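Local coordinates for protein hypothetical bacterial 6-phosphogluconolactonase (Bacteroides fragilis, PDB 3SCY) that probably hydrolyses 6-phosphogluconolactone or a related lactone, as a member of the seven-bladed beta-propeller lactonases, at residues Y21-S26 and V351-C356; E48-S53 and N68-D73; P52-P57 and P102-T107; Q74-A79 and T94-G99; A115-G120 and H156-R161. All blocks are in the same frame, centred on the assembly; numbering follows the deposited sequence.

Interaction 1. Residues Y21-S26 and V351-C356; sequences YTSGNS and VDKPVC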
# COMPACT_ATOMS: atom_id res chain seq x y z
N TYR A 21 -10.47 -9.86 1.20
CA TYR A 21 -10.37 -11.02 2.08
C TYR A 21 -11.43 -11.99 1.59
O TYR A 21 -12.53 -11.58 1.20
CB TYR A 21 -10.57 -10.65 3.54
CG TYR A 21 -9.34 -10.00 4.14
CD1 TYR A 21 -8.17 -10.73 4.31
CD2 TYR A 21 -9.33 -8.66 4.49
CE1 TYR A 21 -7.03 -10.14 4.87
CE2 TYR A 21 -8.21 -8.07 5.06
CZ TYR A 21 -7.05 -8.80 5.22
OH TYR A 21 -5.94 -8.19 5.76
N THR A 22 -11.09 -13.29 1.55
CA THR A 22 -11.98 -14.29 0.98
C THR A 22 -12.68 -15.17 2.04
O THR A 22 -13.20 -16.22 1.65
CB THR A 22 -11.20 -15.14 -0.03
OG1 THR A 22 -10.02 -15.67 0.58
CG2 THR A 22 -10.80 -14.35 -1.26
N SER A 23 -12.76 -14.73 3.32
CA SER A 23 -13.46 -15.47 4.40
C SER A 23 -14.97 -15.50 4.17
O SER A 23 -15.66 -16.33 4.77
CB SER A 23 -13.17 -14.87 5.78
OG SER A 23 -13.26 -13.45 5.79
N GLY A 24 -15.47 -14.59 3.33
CA GLY A 24 -16.88 -14.51 2.98
C GLY A 24 -17.14 -15.01 1.58
O GLY A 24 -16.65 -16.08 1.20
N ASN A 25 -17.88 -14.21 0.78
CA ASN A 25 -18.30 -14.54 -0.59
C ASN A 25 -17.31 -14.10 -1.67
O ASN A 25 -17.55 -14.41 -2.84
CB ASN A 25 -19.67 -13.92 -0.89
CG ASN A 25 -20.83 -14.56 -0.18
OD1 ASN A 25 -20.88 -15.79 0.01
ND2 ASN A 25 -21.81 -13.75 0.18
N SER A 26 -16.24 -13.36 -1.31
CA SER A 26 -15.29 -12.93 -2.35
C SER A 26 -14.53 -14.09 -2.97
O SER A 26 -14.08 -14.98 -2.24
CB SER A 26 -14.28 -11.96 -1.77
OG SER A 26 -13.27 -11.69 -2.72
N VAL A 351 -18.45 -4.95 -3.80
CA VAL A 351 -17.36 -5.95 -3.72
C VAL A 351 -17.35 -6.49 -2.30
O VAL A 351 -17.42 -5.68 -1.39
CB VAL A 351 -15.94 -5.40 -4.10
CG1 VAL A 351 -14.89 -6.51 -4.11
CG2 VAL A 351 -15.93 -4.67 -5.43
N ASP A 352 -17.20 -7.81 -2.08
CA ASP A 352 -17.13 -8.29 -0.70
C ASP A 352 -15.73 -8.08 -0.15
O ASP A 352 -14.74 -8.45 -0.80
CB ASP A 352 -17.55 -9.77 -0.55
CG ASP A 352 -18.08 -10.12 0.84
OD1 ASP A 352 -19.11 -9.54 1.26
OD2 ASP A 352 -17.47 -11.00 1.51
N LYS A 353 -15.65 -7.43 1.03
CA LYS A 353 -14.41 -7.20 1.80
C LYS A 353 -13.26 -6.63 0.94
O LYS A 353 -12.16 -7.19 0.97
CB LYS A 353 -13.97 -8.49 2.51
CG LYS A 353 -15.06 -9.03 3.44
CD LYS A 353 -14.56 -10.12 4.36
CE LYS A 353 -15.66 -10.59 5.29
NZ LYS A 353 -16.82 -11.16 4.56
N PRO A 354 -13.48 -5.50 0.21
CA PRO A 354 -12.39 -4.92 -0.57
C PRO A 354 -11.37 -4.27 0.34
O PRO A 354 -11.76 -3.54 1.28
CB PRO A 354 -13.08 -3.87 -1.45
CG PRO A 354 -14.28 -3.42 -0.61
CD PRO A 354 -14.72 -4.69 0.11
N VAL A 355 -10.07 -4.55 0.09
CA VAL A 355 -9.01 -4.02 0.95
C VAL A 355 -7.78 -3.53 0.17
O VAL A 355 -6.81 -3.14 0.80
CB VAL A 355 -8.58 -5.05 2.06
CG1 VAL A 355 -9.70 -5.29 3.08
CG2 VAL A 355 -8.13 -6.38 1.45
N CYS A 356 -7.80 -3.55 -1.18
CA CYS A 356 -6.64 -3.05 -1.92
C CYS A 356 -7.08 -2.60 -3.27
O CYS A 356 -7.70 -3.39 -3.96
CB CYS A 356 -5.54 -4.09 -2.02
SG CYS A 356 -4.04 -3.45 -2.83
O HOH W 1 -15.07 -12.48 1.39
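Asp352 swings its carboxylate toward the 21-26 loop with CG anti to the backbone N (chi1 -154°), while the long side chain of Lys353 runs past Tyr21 and Ser23 and then bends at its last torsion (chi4 61°), bringing NZ round to the same carboxylate beside Gly24. The two neighbours form a salt bridge, Lys353 NZ to Asp352 OD2 at 3.1 Å, on the syn side but tilted from the carboxylate plane. OD2 also accepts a weak bond from Asn25 N at 3.3 Å. A water bonded to four atoms joins the loop to the aspartate: it donates to Asp352 OD2, at 2.8 Å, and to Tyr21 O, and accepts from Gly24 N and Ser26 N. Ser26 CB packs beside Asp352, against its O and CB. Toward strand 354-360, Tyr21 N reaches Lys353 O at 3.2 Å with an N-H...O angle of 152°. Apolar contact takes over beyond this bond: Tyr21 CD2 meets Val355 CG1 at 3.7 Å, the two side chains crossing at about a right angle. Tyr21 OH is held by Glu69 of the next blade. Val355 and Cys356 both face Gly19, a classic beta bulge where the C-terminal strand 354-360 joins strand 13-20 to close the propeller ring. A lysine, a water and a weak backbone donor are all directed at one oxygen of Asp352; these donors would be expected to stabilise the carboxylate's negative charge, tying the loop to the segment leading into strand 354-360.

Interaction 2. Residues E48-S53 and N68-D73; sequences EVANPS and NEFSKD
Asn51 approaches Glu69 and Phe70 through CB, CG and ND2. Its CB rests against Glu69 O at 3.4 Å; CG stays near the same oxygen; ND2, at the tip, donates to Glu69 O at 3.1 Å and also hangs over one face of the Phe70 ring, 3.4 Å from CE1 and offset toward the rim. The bond is bent, 137° at the hydrogen, and the carbonyl lies tilted from the amide plane, which stands 34° from the ring plane. In the reverse direction Glu69 N donates to Asn51 O at 2.9 Å, almost straight, so each residue both gives and takes. Ala50 CB closes the ring edge, in its plane, 3.4 Å from Phe70 CE2. Glu69 itself extends away from the backbone, CG anti to N (chi1 -167°), and OE1 accepts from Ser53 OG at 2.7 Å on the anti side. Tyr21 OH holds the same OE1, and an unidentified bound molecule, probably from the crystallisation liquor, lies beside this carboxylate. Pro52, between Asn51 and Ser53, centres an inverse gamma turn. The 48-53 loop leads from the outermost strand 41-48 of one blade to the innermost strand 55-57 of the next, where it lies against the loop joining strands 63-68 and 76-83.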
# COMPACT_ATOMS: atom_id res chain seq x y z
N GLU A 48 -9.95 -16.36 -8.89
CA GLU A 48 -10.06 -17.13 -7.66
C GLU A 48 -8.67 -17.22 -7.05
O GLU A 48 -7.77 -17.84 -7.63
CB GLU A 48 -10.68 -18.51 -7.90
CG GLU A 48 -12.17 -18.41 -8.12
CD GLU A 48 -13.02 -19.59 -7.68
OE1 GLU A 48 -12.54 -20.43 -6.89
OE2 GLU A 48 -14.20 -19.64 -8.11
N VAL A 49 -8.50 -16.53 -5.93
CA VAL A 49 -7.23 -16.39 -5.18
C VAL A 49 -7.57 -16.25 -3.71
O VAL A 49 -8.45 -15.47 -3.40
CB VAL A 49 -6.39 -15.15 -5.63
CG1 VAL A 49 -4.94 -15.30 -5.19
CG2 VAL A 49 -6.48 -14.89 -7.13
N ALA A 50 -6.87 -16.95 -2.82
CA ALA A 50 -7.17 -16.85 -1.39
C ALA A 50 -6.50 -15.66 -0.73
O ALA A 50 -5.31 -15.43 -0.93
CB ALA A 50 -6.74 -18.13 -0.71
N ASN A 51 -7.30 -14.86 0.03
CA ASN A 51 -6.88 -13.67 0.78
C ASN A 51 -5.83 -12.82 0.03
O ASN A 51 -4.75 -12.53 0.58
CB ASN A 51 -6.36 -14.02 2.16
CG ASN A 51 -7.46 -14.41 3.10
OD1 ASN A 51 -8.62 -14.06 2.89
ND2 ASN A 51 -7.15 -15.29 4.02
N PRO A 52 -6.15 -12.35 -1.19
CA PRO A 52 -5.23 -11.43 -1.89
C PRO A 52 -5.42 -10.00 -1.35
O PRO A 52 -5.98 -9.12 -2.02
CB PRO A 52 -5.67 -11.58 -3.35
CG PRO A 52 -7.16 -11.81 -3.26
CD PRO A 52 -7.39 -12.58 -1.98
N SER A 53 -5.02 -9.79 -0.07
CA SER A 53 -5.32 -8.52 0.60
C SER A 53 -4.47 -7.33 0.13
O SER A 53 -4.78 -6.18 0.45
CB SER A 53 -5.20 -8.68 2.10
OG SER A 53 -3.85 -8.94 2.41
N ASN A 68 -0.95 -13.78 -0.39
CA ASN A 68 -1.98 -14.73 0.05
C ASN A 68 -1.84 -14.64 1.56
O ASN A 68 -0.92 -15.24 2.12
CB ASN A 68 -1.77 -16.14 -0.53
CG ASN A 68 -1.81 -16.14 -2.04
OD1 ASN A 68 -2.88 -16.03 -2.66
ND2 ASN A 68 -0.65 -16.20 -2.67
N GLU A 69 -2.67 -13.80 2.19
CA GLU A 69 -2.50 -13.48 3.60
C GLU A 69 -3.10 -14.54 4.51
O GLU A 69 -4.29 -14.54 4.80
CB GLU A 69 -3.03 -12.08 3.92
CG GLU A 69 -2.58 -11.62 5.30
CD GLU A 69 -3.23 -10.36 5.82
OE1 GLU A 69 -3.87 -9.63 5.03
OE2 GLU A 69 -3.05 -10.07 7.03
N PHE A 70 -2.22 -15.44 4.97
CA PHE A 70 -2.52 -16.53 5.87
C PHE A 70 -1.54 -16.55 7.01
O PHE A 70 -0.37 -16.20 6.82
CB PHE A 70 -2.50 -17.86 5.12
CG PHE A 70 -3.73 -17.99 4.26
CD1 PHE A 70 -4.95 -18.38 4.81
CD2 PHE A 70 -3.68 -17.68 2.90
CE1 PHE A 70 -6.09 -18.48 4.01
CE2 PHE A 70 -4.82 -17.74 2.12
CZ PHE A 70 -6.02 -18.16 2.68
N SER A 71 -2.06 -16.95 8.20
CA SER A 71 -1.39 -16.98 9.51
C SER A 71 -0.43 -18.15 9.69
O SER A 71 0.39 -18.10 10.61
CB SER A 71 -2.43 -17.02 10.63
OG SER A 71 -3.26 -15.87 10.60
N LYS A 72 -0.55 -19.19 8.86
CA LYS A 72 0.31 -20.36 8.95
C LYS A 72 1.00 -20.64 7.60
O LYS A 72 1.32 -19.69 6.89
CB LYS A 72 -0.46 -21.59 9.47
N ASP A 73 1.22 -21.94 7.27
CA ASP A 73 1.93 -22.48 6.10
C ASP A 73 1.38 -22.08 4.72
O ASP A 73 2.07 -22.28 3.73
CB ASP A 73 1.97 -24.01 6.19

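Interaction 3. Residues P52-P57 and P102-T107; sequences PSYLIP and PCYLTT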
# COMPACT_ATOMS: atom_id res chain seq x y z
N PRO A 52 -6.15 -12.35 -1.19
CA PRO A 52 -5.23 -11.43 -1.89
C PRO A 52 -5.42 -10.00 -1.35
O PRO A 52 -5.98 -9.12 -2.02
CB PRO A 52 -5.67 -11.58 -3.35
CG PRO A 52 -7.16 -11.81 -3.26
CD PRO A 52 -7.39 -12.58 -1.98
N SER A 53 -5.02 -9.79 -0.07
CA SER A 53 -5.32 -8.52 0.60
C SER A 53 -4.47 -7.33 0.13
O SER A 53 -4.78 -6.18 0.45
CB SER A 53 -5.20 -8.68 2.10
OG SER A 53 -3.85 -8.94 2.41
N TYR A 54 -3.40 -7.62 -0.59
CA TYR A 54 -2.57 -6.59 -1.19
C TYR A 54 -2.05 -7.14 -2.48
O TYR A 54 -1.70 -8.33 -2.57
CB TYR A 54 -1.41 -6.13 -0.25
CG TYR A 54 -1.08 -4.67 -0.47
CD1 TYR A 54 -1.80 -3.67 0.18
CD2 TYR A 54 -0.14 -4.28 -1.42
CE1 TYR A 54 -1.61 -2.32 -0.12
CE2 TYR A 54 0.08 -2.93 -1.71
CZ TYR A 54 -0.66 -1.96 -1.05
OH TYR A 54 -0.50 -0.61 -1.32
N LEU A 55 -1.98 -6.29 -3.48
CA LEU A 55 -1.48 -6.69 -4.78
C LEU A 55 -0.87 -5.49 -5.48
O LEU A 55 -1.14 -4.33 -5.14
CB LEU A 55 -2.60 -7.31 -5.66
CG LEU A 55 -3.93 -6.54 -5.79
CD1 LEU A 55 -3.82 -5.41 -6.78
CD2 LEU A 55 -5.02 -7.45 -6.29
N ILE A 56 -0.05 -5.79 -6.47
CA ILE A 56 0.60 -4.77 -7.27
C ILE A 56 0.72 -5.19 -8.69
O ILE A 56 1.01 -6.35 -8.96
CB ILE A 56 2.03 -4.42 -6.70
CG1 ILE A 56 2.97 -5.63 -6.62
CG2 ILE A 56 1.96 -3.59 -5.40
CD1 ILE A 56 4.45 -5.20 -6.53
N PRO A 57 0.60 -4.24 -9.62
CA PRO A 57 0.94 -4.57 -11.01
C PRO A 57 2.44 -4.38 -11.23
O PRO A 57 3.07 -3.59 -10.50
CB PRO A 57 0.17 -3.52 -11.81
CG PRO A 57 0.12 -2.30 -10.87
CD PRO A 57 0.19 -2.82 -9.45
N PRO A 102 1.61 -12.17 5.05
CA PRO A 102 2.16 -11.16 4.12
C PRO A 102 1.05 -10.18 3.82
O PRO A 102 -0.06 -10.60 3.52
CB PRO A 102 2.63 -12.00 2.92
CG PRO A 102 1.73 -13.24 2.98
CD PRO A 102 1.58 -13.52 4.45
N CYS A 103 1.31 -8.85 3.99
CA CYS A 103 0.21 -7.89 3.91
C CYS A 103 0.53 -6.69 3.03
O CYS A 103 -0.29 -5.77 2.92
CB CYS A 103 -0.13 -7.42 5.32
SG CYS A 103 1.21 -6.50 6.13
N TYR A 104 1.70 -6.69 2.41
CA TYR A 104 2.17 -5.63 1.54
C TYR A 104 3.23 -6.19 0.64
O TYR A 104 3.97 -7.08 1.08
CB TYR A 104 2.76 -4.45 2.34
CG TYR A 104 2.79 -3.14 1.56
CD1 TYR A 104 3.86 -2.81 0.73
CD2 TYR A 104 1.81 -2.18 1.76
CE1 TYR A 104 3.91 -1.60 0.04
CE2 TYR A 104 1.86 -0.94 1.11
CZ TYR A 104 2.90 -0.67 0.23
OH TYR A 104 2.96 0.57 -0.36
N LEU A 105 3.38 -5.66 -0.56
CA LEU A 105 4.50 -6.11 -1.39
C LEU A 105 4.95 -5.00 -2.32
O LEU A 105 4.20 -4.03 -2.59
CB LEU A 105 4.21 -7.46 -2.12
CG LEU A 105 3.30 -7.50 -3.35
CD1 LEU A 105 3.15 -8.94 -3.83
CD2 LEU A 105 1.90 -6.94 -3.08
N THR A 106 6.23 -5.05 -2.74
CA THR A 106 6.76 -4.07 -3.67
C THR A 106 7.67 -4.78 -4.66
O THR A 106 7.97 -5.96 -4.48
CB THR A 106 7.45 -2.89 -2.97
OG1 THR A 106 7.56 -1.83 -3.93
CG2 THR A 106 8.84 -3.26 -2.41
N THR A 107 8.05 -4.10 -5.75
CA THR A 107 8.92 -4.70 -6.75
C THR A 107 9.86 -3.66 -7.32
O THR A 107 9.54 -2.46 -7.34
CB THR A 107 8.06 -5.31 -7.91
OG1 THR A 107 8.92 -6.05 -8.80
CG2 THR A 107 7.29 -4.24 -8.74
O HOH W 2 -2.99 -6.31 3.21
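Tyr54 and Tyr104 form the dense part of this contact: the two side chains run in the same direction and their rings overlap in an offset stack, with centroids 4.3 Å apart and planes at 23°. Tyr54 CE2 lies over the Tyr104 face, while Tyr54 OH passes beyond the rim, 3.4 Å from Tyr104 CE2, and is itself hydrogen-bonded to Lys358; Tyr104 in turn meets His215 edge-to-face. Leu105 CD2 abuts the edge of the Tyr54 ring, in its plane, 3.7 Å from Tyr54 CD2. Further along, Ile56 CG1 packs on Leu105 CG at 3.8 Å, and Ile56 CD1 ends against Thr107 CG2 at 3.7 Å. The Ile56 branch reaches these neighbours with CG1 wedged between the backbone N and the carbonyl carbon (chi1 58°). Strands 55-57 and 102-107 are the innermost strands of successive propeller blades; they run nearly parallel, 18° apart, with axes 6.9 Å from each other. No direct hydrogen bond crosses between them, and side chains meet side chains and backbone across the gap. The Ser53 end is looser and wetter. There a water bridges the strands, lying 2.9 Å from Ser53 OG and 2.8 Å from Cys103 O, while Glu69 takes the other claim on the serine hydroxyl.

Interaction 4. Residues Q74-A79 and T94-G99; sequences QAAVSA and TQKTMG
Val77 and Gln95 exchange two backbone hydrogen bonds, Val77 N to Gln95 O and Gln95 N to Val77 O, both 2.9 Å, and so form the hydrogen-bonded pair of an antiparallel ladder. Non-hydrogen-bonded pairs flank it: Ala76 with Lys96 and Ser78 with Thr94. Past the regular strand, Thr97 N still reaches Ala75 O at 3.1 Å, but arrives well above the carbonyl plane, and a water takes a second place on that oxygen while accepting from Met98 N, a selenomethionine. Thr97 turns its hydroxyl back on its own chain: with OG1 held between the backbone N and the carbonyl carbon (chi1 55°), it donates to Gly99 O at 2.7 Å, bracing the bend that follows strand 88-96. Around this polar spine the packing is close and made of small groups. Ala75 CB touches Thr97 OG1 at 3.3 Å and Gly99 O at 3.5 Å. Ala76 CB lies 3.2 Å from Gln95 O. On the face that carries Val77, its CG2 meets Thr97 CG2 at 4.0 Å, the two side chains crossing at about a right angle; the same valine reaches Leu105 and Thr114 of the next blade, whereas Gln95 NE2 bonds to Leu133 O. Ser78 OG, on the other face, lies close to the Asn68 side chain. Lys96 bends over the edge, its aliphatic part passing Ala75 O. Strands 76-83 and 88-96 form the outer beta hairpin of a four-stranded propeller blade, third strand joined to outermost.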
# COMPACT_ATOMS: atom_id res chain seq x y z
N GLN A 74 0.15 -21.52 4.64
CA GLN A 74 -0.44 -21.12 3.37
C GLN A 74 0.04 -19.71 2.96
O GLN A 74 -0.35 -19.22 1.90
CB GLN A 74 -1.97 -21.15 3.44
CG GLN A 74 -2.60 -22.53 3.61
CD GLN A 74 -4.10 -22.41 3.82
OE1 GLN A 74 -4.58 -21.90 4.85
NE2 GLN A 74 -4.87 -22.87 2.84
N ALA A 75 0.82 -19.03 3.82
CA ALA A 75 1.32 -17.66 3.52
C ALA A 75 2.18 -17.69 2.26
O ALA A 75 3.14 -18.45 2.17
CB ALA A 75 2.10 -17.11 4.70
N ALA A 76 1.81 -16.87 1.26
CA ALA A 76 2.46 -16.95 -0.02
C ALA A 76 2.29 -15.69 -0.85
O ALA A 76 1.66 -14.72 -0.42
CB ALA A 76 1.87 -18.14 -0.80
N VAL A 77 2.90 -15.71 -2.05
CA VAL A 77 2.73 -14.69 -3.09
C VAL A 77 2.33 -15.40 -4.36
O VAL A 77 2.91 -16.44 -4.68
CB VAL A 77 3.97 -13.80 -3.29
CG1 VAL A 77 3.77 -12.82 -4.46
CG2 VAL A 77 4.27 -13.04 -2.01
N SER A 78 1.35 -14.84 -5.08
CA SER A 78 0.90 -15.39 -6.35
C SER A 78 1.31 -14.44 -7.46
O SER A 78 1.19 -13.22 -7.27
CB SER A 78 -0.62 -15.55 -6.35
OG SER A 78 -1.03 -16.44 -5.33
N ALA A 79 1.75 -14.98 -8.59
CA ALA A 79 2.14 -14.21 -9.77
C ALA A 79 1.18 -14.51 -10.89
O ALA A 79 0.90 -15.69 -11.15
CB ALA A 79 3.55 -14.59 -10.19
N THR A 94 2.84 -19.73 -7.60
CA THR A 94 2.77 -19.27 -6.22
C THR A 94 4.04 -19.70 -5.51
O THR A 94 4.61 -20.76 -5.86
CB THR A 94 1.50 -19.85 -5.55
OG1 THR A 94 0.36 -19.67 -6.40
CG2 THR A 94 1.21 -19.25 -4.18
N GLN A 95 4.50 -18.91 -4.54
CA GLN A 95 5.67 -19.28 -3.74
C GLN A 95 5.41 -18.90 -2.30
O GLN A 95 4.82 -17.86 -2.05
CB GLN A 95 6.98 -18.62 -4.25
CG GLN A 95 7.40 -18.98 -5.68
CD GLN A 95 8.00 -20.36 -5.84
OE1 GLN A 95 8.03 -21.18 -4.90
NE2 GLN A 95 8.50 -20.64 -7.03
N LYS A 96 5.88 -19.71 -1.36
CA LYS A 96 5.66 -19.48 0.07
C LYS A 96 6.57 -18.37 0.60
O LYS A 96 7.73 -18.26 0.21
CB LYS A 96 5.90 -20.80 0.84
CG LYS A 96 4.98 -21.94 0.40
CD LYS A 96 3.48 -21.71 0.69
CE LYS A 96 2.64 -22.96 0.53
NZ LYS A 96 2.47 -23.35 -0.89
N THR A 97 6.03 -17.53 1.50
CA THR A 97 6.81 -16.44 2.07
C THR A 97 7.67 -16.91 3.23
O THR A 97 8.61 -16.21 3.58
CB THR A 97 5.89 -15.34 2.59
OG1 THR A 97 4.95 -15.90 3.51
CG2 THR A 97 5.18 -14.64 1.50
N MSE A 98 7.25 -18.00 3.92
CA MSE A 98 7.92 -18.52 5.11
C MSE A 98 7.93 -17.42 6.21
O MSE A 98 8.84 -17.31 7.02
CB MSE A 98 9.30 -19.07 4.78
CG MSE A 98 9.19 -20.43 4.08
SE MSE A 98 10.75 -20.88 3.12
CE MSE A 98 10.65 -19.59 1.74
N GLY A 99 6.84 -16.66 6.21
CA GLY A 99 6.59 -15.57 7.14
C GLY A 99 5.10 -15.31 7.10
O GLY A 99 4.54 -15.04 6.04
O HOH W 3 4.84 -19.64 3.98

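Interaction 5. Residues A115-G120 and H156-R161; sequences ANYSGG and HLHCVR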
# COMPACT_ATOMS: atom_id res chain seq x y z
N ALA A 115 6.04 -7.70 3.10
CA ALA A 115 6.03 -7.36 4.51
C ALA A 115 5.17 -8.41 5.20
O ALA A 115 3.96 -8.49 4.94
CB ALA A 115 5.46 -5.96 4.73
N ASN A 116 5.78 -9.23 6.08
CA ASN A 116 5.05 -10.31 6.73
C ASN A 116 4.66 -9.85 8.12
O ASN A 116 5.51 -9.72 9.01
CB ASN A 116 5.87 -11.61 6.76
CG ASN A 116 6.43 -11.95 5.41
OD1 ASN A 116 5.80 -11.74 4.36
ND2 ASN A 116 7.67 -12.42 5.40
N TYR A 117 3.36 -9.55 8.28
CA TYR A 117 2.84 -8.97 9.51
C TYR A 117 3.03 -9.86 10.72
O TYR A 117 3.50 -9.40 11.77
CB TYR A 117 1.34 -8.62 9.35
CG TYR A 117 0.77 -7.91 10.54
CD1 TYR A 117 0.86 -6.53 10.67
CD2 TYR A 117 0.20 -8.62 11.60
CE1 TYR A 117 0.36 -5.86 11.78
CE2 TYR A 117 -0.31 -7.97 12.72
CZ TYR A 117 -0.23 -6.59 12.80
OH TYR A 117 -0.73 -5.92 13.89
N SER A 118 2.62 -11.11 10.61
CA SER A 118 2.68 -12.00 11.77
C SER A 118 4.02 -12.72 11.88
O SER A 118 4.42 -13.11 12.98
CB SER A 118 1.52 -12.98 11.75
OG SER A 118 0.30 -12.24 11.87
N GLY A 119 4.72 -12.83 10.76
CA GLY A 119 6.06 -13.41 10.74
C GLY A 119 7.09 -12.43 11.28
O GLY A 119 8.18 -12.84 11.63
N GLY A 120 6.75 -11.12 11.28
CA GLY A 120 7.67 -10.05 11.71
C GLY A 120 8.95 -10.15 10.91
O GLY A 120 10.05 -10.25 11.46
N HIS A 156 6.03 -6.49 13.62
CA HIS A 156 4.91 -6.67 12.70
C HIS A 156 5.24 -5.84 11.49
O HIS A 156 5.17 -4.62 11.56
CB HIS A 156 3.58 -6.26 13.36
CG HIS A 156 3.12 -7.15 14.48
ND1 HIS A 156 2.80 -8.48 14.27
CD2 HIS A 156 2.89 -6.85 15.79
CE1 HIS A 156 2.42 -8.95 15.45
NE2 HIS A 156 2.46 -8.02 16.39
N LEU A 157 5.65 -6.48 10.42
CA LEU A 157 6.09 -5.76 9.23
C LEU A 157 4.89 -5.45 8.35
O LEU A 157 4.13 -6.35 8.00
CB LEU A 157 7.18 -6.57 8.52
CG LEU A 157 8.63 -6.32 9.02
CD1 LEU A 157 9.15 -5.01 8.46
CD2 LEU A 157 8.74 -6.34 10.57
N HIS A 158 4.68 -4.16 8.03
CA HIS A 158 3.45 -3.74 7.38
C HIS A 158 3.62 -3.01 6.07
O HIS A 158 2.60 -2.77 5.40
CB HIS A 158 2.65 -2.83 8.32
CG HIS A 158 1.17 -3.10 8.30
ND1 HIS A 158 0.47 -3.22 7.11
CD2 HIS A 158 0.32 -3.27 9.33
CE1 HIS A 158 -0.77 -3.52 7.46
NE2 HIS A 158 -0.92 -3.51 8.78
N CYS A 159 4.86 -2.67 5.69
CA CYS A 159 5.10 -1.94 4.47
C CYS A 159 6.53 -2.13 4.06
O CYS A 159 7.40 -2.25 4.93
CB CYS A 159 4.78 -0.46 4.68
SG CYS A 159 4.70 0.52 3.15
N VAL A 160 6.77 -2.22 2.76
CA VAL A 160 8.10 -2.26 2.18
C VAL A 160 8.10 -1.31 0.99
O VAL A 160 7.24 -1.41 0.11
CB VAL A 160 8.59 -3.69 1.79
CG1 VAL A 160 9.05 -4.46 3.02
CG2 VAL A 160 7.53 -4.47 1.01
N ARG A 161 9.00 -0.32 1.01
CA ARG A 161 9.08 0.68 -0.06
C ARG A 161 10.48 0.86 -0.57
O ARG A 161 11.42 0.97 0.22
CB ARG A 161 8.62 2.07 0.41
CG ARG A 161 7.19 2.17 0.95
CD ARG A 161 6.11 1.65 -0.03
NE ARG A 161 6.28 2.10 -1.41
CZ ARG A 161 5.92 3.29 -1.88
NH1 ARG A 161 5.33 4.17 -1.08
NH2 ARG A 161 6.14 3.61 -3.15
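Tyr117 lies beside two histidines and makes the aromatic contacts. His156 stacks on one face of its ring in an offset arrangement, centroids 4.4 Å apart and planes at 17°, and its CB adds a CH-pi contact over the same ring, 3.8 Å from the centroid. Against His158 the tyrosine turns its edge instead, CD1 coming 3.6 Å from His158 CD2, with the two planes at 75°. With CG anti to N (chi1 -175°), the ring offers a face to His156 and an edge to His158. Hydrogen bonding across the segments comes from His156 ND1, which donates to Tyr117 O at 2.8 Å; the oxygen is close to the imidazole plane, while the donor stands above the carbonyl plane. Tyr117 OH bonds to Arg151, and His158 NE2 to an unidentified bound molecule. Apolar packing joins the remaining ends: Ala115 CB is wedged against Leu157 CB at 4.2 Å and Val160 CG1, and Leu157 CD2 covers Gly120 C at 3.8 Å. Ala115 CB also lies 3.5 Å from Cys159 N, a buried amide without a hydrogen-bonding partner. The contact thus fastens strand 157-162 to the preceding blade by ring stacking at one end and Ala115/Leu157 packing at the other. The one bond to a backbone carbonyl fixes the rotation of the His156 imidazole and holds it nearly parallel to the Tyr117 ring, while His158 receives the Tyr117 edge on its face.

In the fold
All five contacts belong to one arc of the propeller ring. Interactions 3 and 5 cross blade seams, are buried nearer the middle and rely on aromatic and apolar side chains; they share the blade of strands 102-107 and 111-116, which bond to each other directly. Interactions 1 and 2 lie in more open loops, mix charge with water or amide bonds, and meet through Tyr21 and Glu69; interaction 1 stays within a blade, while interaction 2 packs the linker from one blade on a loop of the next. Interaction 4, within a single blade and farthest out yet largely buried, is a backbone ladder, and its Val77 packs on Leu105 of interaction 3. Interaction 2 continues into interaction 3, sharing Pro52 and Ser53.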